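PDB 4M8K: hypothetical protein, GDSL-like Lipase/Acylhydrolase family protein from Bacteroides uniformis, which probably hydrolyses ester bonds, as a putative GDSL-like lipase/acylhydrolase. Local coordinates for residues Tyr34-Tyr46 with Gln75-Val87. Sequence-based numbering, arbitrary orientation.
Sequences YGHVSPAANLCWY and QLERNNSYSGSTV. With ACT (acetate ion), chain C.
Beside what is consistent with an SGNH-hydrolase site, with G84 N and N122 a probable oxyanion hole, loop 34-46 lies along edge strand 75-81 and the turn after it; G84 N donates to OXT (2.8 Å) of an acetate ion, also hydrogen-bonded by S29, N122 and H205. Two backbone bonds set the register: S38 N to N79 O (2.9 Å) and S83 N to L43 O (2.8 Å, 166°). Between them, N42 ND2 donates to N80 OD1 (3.0 Å), which lies in the N42 amide plane, and to S81 O (3.1 Å), both bonds moderately bent, with ND2 above each carbonyl plane. With CG beside the backbone N (chi1 -75°), the N42 amide also meets Y82, its OD1 3.4 Å from Y82 CD2 and the two planes 44° apart. The same ring has L43 N over its centre, while L43 CG touches Y82 CE1 at 3.8 Å. Replacing N42 by an alanine removes ND2, which would probably leave N80 OD1 and S81 O without this shared donor and uncover part of the Y82 ring. One water links S38 O to R78 NH1, which also bonds N108. Strand 75-81 pairs with strand 22-27, and W65 of helix 64-71 packs against H36 and N79.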
ATOM      1  N   TYR A  34      -7.325  -7.149 -11.515  1.00 22.21           N
ATOM      2  CA  TYR A  34      -8.218  -8.322 -11.593  1.00 23.94           C
ATOM      3  C   TYR A  34      -7.463  -9.628 -11.814  1.00 21.38           C
ATOM      4  O   TYR A  34      -6.657  -9.742 -12.768  1.00 21.58           O
ATOM      5  CB  TYR A  34      -9.250  -8.103 -12.726  1.00 24.30           C
ATOM      6  CG  TYR A  34     -10.379  -9.085 -12.677  1.00 26.81           C
ATOM      7  CD1 TYR A  34     -11.294  -9.056 -11.622  1.00 24.68           C
ATOM      8  CD2 TYR A  34     -10.527 -10.074 -13.658  1.00 32.18           C
ATOM      9  CE1 TYR A  34     -12.312  -9.967 -11.529  1.00 29.93           C
ATOM     10  CE2 TYR A  34     -11.583 -10.997 -13.587  1.00 33.16           C
ATOM     11  CZ  TYR A  34     -12.472 -10.917 -12.516  1.00 36.44           C
ATOM     12  OH  TYR A  34     -13.512 -11.796 -12.375  1.00 46.61           O
ATOM     13  N   GLY A  35      -7.701 -10.606 -10.954  1.00 20.50           N
ATOM     14  CA  GLY A  35      -7.074 -11.925 -11.042  1.00 20.02           C
ATOM     15  C   GLY A  35      -5.695 -12.015 -10.427  1.00 23.56           C
ATOM     16  O   GLY A  35      -5.069 -13.059 -10.455  1.00 21.65           O
ATOM     17  N   HIS A  36      -5.191 -10.927  -9.897  1.00 18.44           N
ATOM     18  CA  HIS A  36      -3.831 -10.921  -9.373  1.00 20.90           C
ATOM     19  C   HIS A  36      -3.790 -10.368  -7.962  1.00 21.25           C
ATOM     20  O   HIS A  36      -2.742  -9.869  -7.507  1.00 30.80           O
ATOM     21  CB  HIS A  36      -2.914 -10.049 -10.265  1.00 24.00           C
ATOM     22  CG  HIS A  36      -2.684 -10.623 -11.610  1.00 25.11           C
ATOM     23  ND1 HIS A  36      -1.568 -11.376 -11.919  1.00 29.20           N
ATOM     24  CD2 HIS A  36      -3.444 -10.599 -12.724  1.00 22.21           C
ATOM     25  CE1 HIS A  36      -1.676 -11.820 -13.158  1.00 30.56           C
ATOM     26  NE2 HIS A  36      -2.807 -11.366 -13.662  1.00 26.99           N
ATOM     27  N   VAL A  37      -4.896 -10.446  -7.238  1.00 22.51           N
ATOM     28  CA  VAL A  37      -4.870 -10.083  -5.801  1.00 20.39           C
ATOM     29  C   VAL A  37      -5.212 -11.280  -4.961  1.00 20.06           C
ATOM     30  O   VAL A  37      -5.894 -12.186  -5.421  1.00 20.81           O
ATOM     31  CB  VAL A  37      -5.864  -8.930  -5.522  1.00 18.23           C
ATOM     32  CG1 VAL A  37      -5.391  -7.672  -6.212  1.00 20.35           C
ATOM     33  CG2 VAL A  37      -7.287  -9.275  -5.989  1.00 18.69           C
ATOM     34  N   SER A  38      -4.805 -11.275  -3.682  1.00 21.55           N
ATOM     35  CA  SER A  38      -5.184 -12.314  -2.757  0.50 22.95           C
ATOM     36  C   SER A  38      -5.560 -11.680  -1.432  1.00 22.03           C
ATOM     37  O   SER A  38      -4.759 -10.904  -0.895  1.00 21.45           O
ATOM     38  CB  SER A  38      -4.024 -13.260  -2.551  0.50 25.75           C
ATOM     39  OG  SER A  38      -3.541 -13.697  -3.788  0.50 25.76           O
ATOM     40  N   PRO A  39      -6.730 -12.009  -0.904  1.00 20.87           N
ATOM     41  CA  PRO A  39      -7.782 -12.898  -1.435  1.00 22.80           C
ATOM     42  C   PRO A  39      -8.320 -12.470  -2.813  1.00 21.00           C
ATOM     43  O   PRO A  39      -8.386 -11.293  -3.148  1.00 22.33           O
ATOM     44  CB  PRO A  39      -8.891 -12.798  -0.396  1.00 22.17           C
ATOM     45  CG  PRO A  39      -8.203 -12.372   0.886  1.00 18.21           C
ATOM     46  CD  PRO A  39      -7.055 -11.525   0.454  1.00 18.53           C
ATOM     47  N   ALA A  40      -8.696 -13.450  -3.602  1.00 22.82           N
ATOM     48  CA  ALA A  40      -9.241 -13.199  -4.942  1.00 22.59           C
ATOM     49  C   ALA A  40     -10.474 -12.312  -4.907  1.00 23.91           C
ATOM     50  O   ALA A  40     -10.702 -11.543  -5.835  1.00 28.68           O
ATOM     51  CB  ALA A  40      -9.569 -14.516  -5.641  1.00 25.96           C
ATOM     52  N   ALA A  41     -11.265 -12.408  -3.843  1.00 24.18           N
ATOM     53  CA  ALA A  41     -12.456 -11.584  -3.716  1.00 28.87           C
ATOM     54  C   ALA A  41     -12.200 -10.084  -3.408  1.00 24.39           C
ATOM     55  O   ALA A  41     -13.127  -9.283  -3.505  1.00 24.61           O
ATOM     56  CB  ALA A  41     -13.390 -12.190  -2.662  1.00 31.95           C
ATOM     57  N   ASN A  42     -10.964  -9.692  -3.080  1.00 21.72           N
ATOM     58  CA  ASN A  42     -10.653  -8.300  -2.959  1.00 19.36           C
ATOM     59  C   ASN A  42     -11.099  -7.499  -4.187  1.00 21.00           C
ATOM     60  O   ASN A  42     -10.791  -7.874  -5.316  1.00 22.08           O
ATOM     61  CB  ASN A  42      -9.122  -8.086  -2.752  1.00 18.72           C
ATOM     62  CG  ASN A  42      -8.657  -8.449  -1.361  1.00 18.97           C
ATOM     63  OD1 ASN A  42      -9.413  -8.981  -0.538  1.00 20.41           O
ATOM     64  ND2 ASN A  42      -7.398  -8.131  -1.069  1.00 20.12           N
ATOM     65  N   LEU A  43     -11.740  -6.363  -3.958  1.00 21.44           N
ATOM     66  CA  LEU A  43     -12.140  -5.494  -5.052  1.00 24.66           C
ATOM     67  C   LEU A  43     -10.935  -4.956  -5.790  1.00 25.54           C
ATOM     68  O   LEU A  43      -9.910  -4.597  -5.192  1.00 21.62           O
ATOM     69  CB  LEU A  43     -13.004  -4.330  -4.564  1.00 24.13           C
ATOM     70  CG  LEU A  43     -14.328  -4.744  -3.922  1.00 32.04           C
ATOM     71  CD1 LEU A  43     -15.076  -3.489  -3.451  1.00 31.02           C
ATOM     72  CD2 LEU A  43     -15.194  -5.586  -4.855  1.00 27.80           C
ATOM     73  N   CYS A  44     -11.070  -4.909  -7.103  1.00 23.41           N
ATOM     74  CA  CYS A  44     -10.030  -4.355  -8.001  1.00 22.08           C
ATOM     75  C   CYS A  44     -10.522  -3.145  -8.794  1.00 24.84           C
ATOM     76  O   CYS A  44     -11.705  -3.004  -9.030  1.00 25.86           O
ATOM     77  CB  CYS A  44      -9.610  -5.448  -8.960  1.00 24.72           C
ATOM     78  SG  CYS A  44      -8.697  -6.801  -8.168  1.00 23.31           S
ATOM     79  N   TRP A  45      -9.605  -2.312  -9.257  1.00 20.02           N
ATOM     80  CA  TRP A  45      -9.906  -1.161 -10.059  1.00 19.29           C
ATOM     81  C   TRP A  45      -9.471  -1.371 -11.505  1.00 24.70           C
ATOM     82  O   TRP A  45     -10.145  -0.937 -12.402  1.00 23.37           O
ATOM     83  CB  TRP A  45      -9.203   0.061  -9.462  1.00 22.79           C
ATOM     84  CG  TRP A  45      -9.752   1.399  -9.908  1.00 19.67           C
ATOM     85  CD1 TRP A  45     -10.718   2.106  -9.300  1.00 24.67           C
ATOM     86  CD2 TRP A  45      -9.297   2.197 -11.013  1.00 18.60           C
ATOM     87  NE1 TRP A  45     -10.912   3.284  -9.961  1.00 21.81           N
ATOM     88  CE2 TRP A  45     -10.022   3.375 -10.995  1.00 21.05           C
ATOM     89  CE3 TRP A  45      -8.301   2.032 -12.000  1.00 18.55           C
ATOM     90  CZ2 TRP A  45      -9.862   4.364 -11.974  1.00 24.69           C
ATOM     91  CZ3 TRP A  45      -8.105   3.011 -12.905  1.00 18.74           C
ATOM     92  CH2 TRP A  45      -8.904   4.159 -12.929  1.00 21.29           C
ATOM     93  N   TYR A  46      -8.351  -2.054 -11.704  1.00 24.44           N
ATOM     94  CA  TYR A  46      -7.818  -2.319 -13.047  1.00 25.72           C
ATOM     95  C   TYR A  46      -8.165  -3.716 -13.573  1.00 29.11           C
ATOM     96  O   TYR A  46      -8.122  -4.680 -12.850  1.00 21.71           O
ATOM     97  CB  TYR A  46      -6.306  -2.187 -13.032  1.00 24.58           C
ATOM     98  CG  TYR A  46      -5.763  -0.807 -12.674  1.00 26.83           C
ATOM     99  CD1 TYR A  46      -5.551   0.133 -13.671  1.00 28.28           C
ATOM    100  CD2 TYR A  46      -5.446  -0.450 -11.358  1.00 24.43           C
ATOM    101  CE1 TYR A  46      -5.067   1.416 -13.372  1.00 21.03           C
ATOM    102  CE2 TYR A  46      -4.947   0.827 -11.061  1.00 23.77           C
ATOM    103  CZ  TYR A  46      -4.741   1.732 -12.056  1.00 22.11           C
ATOM    104  OH  TYR A  46      -4.228   2.986 -11.786  1.00 19.70           O
ATOM    105  N   GLN A  75      10.370 -11.997  -6.356  1.00 29.99           N
ATOM    106  CA  GLN A  75       9.271 -12.887  -6.546  1.00 31.23           C
ATOM    107  C   GLN A  75       8.042 -12.289  -5.841  1.00 24.36           C
ATOM    108  O   GLN A  75       8.166 -11.820  -4.700  1.00 22.35           O
ATOM    109  CB  GLN A  75       9.771 -14.147  -5.921  1.00 34.60           C
ATOM    110  CG  GLN A  75       8.884 -15.322  -5.844  1.00 35.96           C
ATOM    111  CD  GLN A  75       9.649 -16.443  -5.101  1.00 46.86           C
ATOM    112  OE1 GLN A  75       9.110 -17.051  -4.200  1.00 32.63           O
ATOM    113  NE2 GLN A  75      10.926 -16.697  -5.489  1.00 44.32           N
ATOM    114  N   LEU A  76       6.851 -12.372  -6.452  1.00 23.22           N
ATOM    115  CA  LEU A  76       5.637 -11.920  -5.793  1.00 23.21           C
ATOM    116  C   LEU A  76       5.243 -12.967  -4.798  1.00 22.88           C
ATOM    117  O   LEU A  76       5.174 -14.131  -5.161  1.00 25.67           O
ATOM    118  CB  LEU A  76       4.465 -11.734  -6.787  1.00 25.90           C
ATOM    119  CG  LEU A  76       3.165 -11.273  -6.117  1.00 27.58           C
ATOM    120  CD1 LEU A  76       3.271  -9.888  -5.529  1.00 25.76           C
ATOM    121  CD2 LEU A  76       1.991 -11.318  -7.102  1.00 33.86           C
ATOM    122  N   GLU A  77       5.030 -12.581  -3.543  1.00 21.57           N
ATOM    123  CA  GLU A  77       4.521 -13.510  -2.535  1.00 20.34           C
ATOM    124  C   GLU A  77       2.988 -13.290  -2.494  1.00 26.16           C
ATOM    125  O   GLU A  77       2.222 -14.142  -2.986  1.00 21.55           O
ATOM    126  CB  GLU A  77       5.204 -13.271  -1.207  1.00 22.12           C
ATOM    127  CG  GLU A  77       4.651 -14.044  -0.030  1.00 20.23           C
ATOM    128  CD  GLU A  77       5.059 -15.516  -0.015  1.00 25.41           C
ATOM    129  OE1 GLU A  77       5.751 -15.965  -0.955  1.00 25.21           O
ATOM    130  OE2 GLU A  77       4.669 -16.241   0.927  1.00 28.71           O
ATOM    131  N   ARG A  78       2.526 -12.141  -1.977  1.00 21.94           N
ATOM    132  CA  ARG A  78       1.100 -11.896  -1.963  1.00 19.06           C
ATOM    133  C   ARG A  78       0.858 -10.460  -2.332  1.00 20.47           C
ATOM    134  O   ARG A  78       1.471  -9.581  -1.773  1.00 20.60           O
ATOM    135  CB  ARG A  78       0.465 -12.135  -0.589  1.00 21.05           C
ATOM    136  CG  ARG A  78       0.379 -13.594  -0.168  1.00 22.71           C
ATOM    137  CD  ARG A  78      -0.489 -14.464  -1.109  1.00 21.56           C
ATOM    138  NE  ARG A  78      -0.652 -15.762  -0.450  1.00 28.81           N
ATOM    139  CZ  ARG A  78      -1.528 -16.017   0.535  1.00 34.31           C
ATOM    140  NH1 ARG A  78      -2.400 -15.102   0.965  1.00 34.34           N
ATOM    141  NH2 ARG A  78      -1.544 -17.227   1.082  1.00 35.73           N
ATOM    142  N   ASN A  79      -0.095 -10.246  -3.234  1.00 17.46           N
ATOM    143  CA  ASN A  79      -0.648  -8.914  -3.481  1.00 18.55           C
ATOM    144  C   ASN A  79      -2.035  -8.747  -2.812  1.00 17.68           C
ATOM    145  O   ASN A  79      -3.089  -8.984  -3.442  1.00 18.64           O
ATOM    146  CB  ASN A  79      -0.722  -8.626  -4.978  1.00 18.90           C
ATOM    147  CG  ASN A  79      -1.107  -7.183  -5.255  1.00 21.92           C
ATOM    148  OD1 ASN A  79      -1.239  -6.398  -4.329  1.00 19.73           O
ATOM    149  ND2 ASN A  79      -1.416  -6.872  -6.519  1.00 20.11           N
ATOM    150  N   ASN A  80      -1.991  -8.373  -1.547  1.00 17.73           N
ATOM    151  CA  ASN A  80      -3.209  -8.083  -0.794  1.00 19.39           C
ATOM    152  C   ASN A  80      -3.597  -6.628  -0.957  1.00 19.15           C
ATOM    153  O   ASN A  80      -3.319  -5.789  -0.109  1.00 16.40           O
ATOM    154  CB  ASN A  80      -3.034  -8.432   0.683  1.00 20.12           C
ATOM    155  CG  ASN A  80      -4.353  -8.542   1.410  1.00 19.51           C
ATOM    156  OD1 ASN A  80      -5.336  -7.877   1.047  1.00 22.38           O
ATOM    157  ND2 ASN A  80      -4.391  -9.375   2.435  1.00 23.11           N
ATOM    158  N   SER A  81      -4.252  -6.348  -2.071  1.00 17.56           N
ATOM    159  CA  SER A  81      -4.691  -5.018  -2.424  1.00 17.45           C
ATOM    160  C   SER A  81      -6.178  -5.059  -2.703  1.00 16.69           C
ATOM    161  O   SER A  81      -6.692  -6.035  -3.220  1.00 21.52           O
ATOM    162  CB  SER A  81      -3.890  -4.433  -3.601  1.00 20.71           C
ATOM    163  OG  SER A  81      -2.480  -4.289  -3.298  1.00 18.31           O
ATOM    164  N   TYR A  82      -6.848  -3.958  -2.339  1.00 17.85           N
ATOM    165  CA  TYR A  82      -8.291  -3.879  -2.196  1.00 18.87           C
ATOM    166  C   TYR A  82      -8.752  -2.455  -2.495  1.00 18.93           C
ATOM    167  O   TYR A  82      -8.485  -1.514  -1.738  1.00 16.55           O
ATOM    168  CB  TYR A  82      -8.672  -4.287  -0.784  1.00 17.26           C
ATOM    169  CG  TYR A  82     -10.147  -4.628  -0.510  1.00 16.42           C
ATOM    170  CD1 TYR A  82     -11.200  -3.799  -0.909  1.00 20.67           C
ATOM    171  CD2 TYR A  82     -10.477  -5.783   0.195  1.00 22.45           C
ATOM    172  CE1 TYR A  82     -12.534  -4.134  -0.644  1.00 24.25           C
ATOM    173  CE2 TYR A  82     -11.797  -6.122   0.456  1.00 22.85           C
ATOM    174  CZ  TYR A  82     -12.821  -5.277   0.051  1.00 25.03           C
ATOM    175  OH  TYR A  82     -14.126  -5.605   0.356  1.00 33.57           O
ATOM    176  N   SER A  83      -9.528  -2.328  -3.572  1.00 21.84           N
ATOM    177  CA  SER A  83     -10.016  -1.032  -4.069  0.67 19.29           C
ATOM    178  C   SER A  83     -10.827  -0.270  -3.061  1.00 21.15           C
ATOM    179  O   SER A  83     -11.738  -0.799  -2.457  1.00 20.20           O
ATOM    180  CB  SER A  83     -10.928  -1.223  -5.283  0.67 22.25           C
ATOM    181  OG  SER A  83     -10.199  -1.693  -6.349  0.67 24.63           O
ATOM    182  N   GLY A  84     -10.493   1.000  -2.862  1.00 22.12           N
ATOM    183  CA  GLY A  84     -11.265   1.817  -1.962  1.00 23.23           C
ATOM    184  C   GLY A  84     -10.889   1.610  -0.505  1.00 20.01           C
ATOM    185  O   GLY A  84     -11.299   2.402   0.363  1.00 22.82           O
ATOM    186  N   SER A  85     -10.060   0.610  -0.209  1.00 19.17           N
ATOM    187  CA  SER A  85      -9.783   0.299   1.218  1.00 16.71           C
ATOM    188  C   SER A  85      -8.876   1.356   1.889  1.00 17.69           C
ATOM    189  O   SER A  85      -7.967   1.930   1.279  1.00 21.46           O
ATOM    190  CB  SER A  85      -9.141  -1.081   1.434  1.00 19.05           C
ATOM    191  OG  SER A  85      -7.859  -1.165   0.804  1.00 20.42           O
ATOM    192  N   THR A  86      -9.218   1.642   3.135  1.00 18.06           N
ATOM    193  CA  THR A  86      -8.583   2.631   3.968  1.00 19.83           C
ATOM    194  C   THR A  86      -7.628   2.000   4.945  1.00 18.16           C
ATOM    195  O   THR A  86      -7.751   0.839   5.296  1.00 19.68           O
ATOM    196  CB  THR A  86      -9.642   3.371   4.828  1.00 20.90           C
ATOM    197  OG1 THR A  86     -10.517   2.405   5.381  1.00 18.33           O
ATOM    198  CG2 THR A  86     -10.426   4.358   3.993  1.00 19.02           C
ATOM    199  N   VAL A  87      -6.672   2.776   5.427  1.00 16.94           N
ATOM    200  CA  VAL A  87      -5.845   2.319   6.514  1.00 17.48           C
ATOM    201  C   VAL A  87      -6.649   2.166   7.802  1.00 16.61           C
ATOM    202  O   VAL A  87      -6.526   1.156   8.498  1.00 19.21           O
ATOM    203  CB  VAL A  87      -4.720   3.317   6.762  1.00 17.60           C
ATOM    204  CG1 VAL A  87      -3.978   3.005   8.051  1.00 19.32           C
ATOM    205  CG2 VAL A  87      -3.778   3.313   5.567  1.00 18.39           C
TER
HETATM  206  C   ACT C 301      -8.432   3.677  -4.434  1.00 20.91           C
HETATM  207  O   ACT C 301      -9.174   3.677  -5.430  1.00 21.86           O
HETATM  208  OXT ACT C 301      -8.441   2.712  -3.670  1.00 15.33           O
HETATM  209  CH3 ACT C 301      -7.498   4.812  -4.139  1.00 24.14           C
HETATM  210  O   HOH W   1      -2.724 -12.174   0.671  1.00 23.98           O
HETATM  211  O   HOH W   2      -1.413 -12.332  -4.788  1.00 25.09           O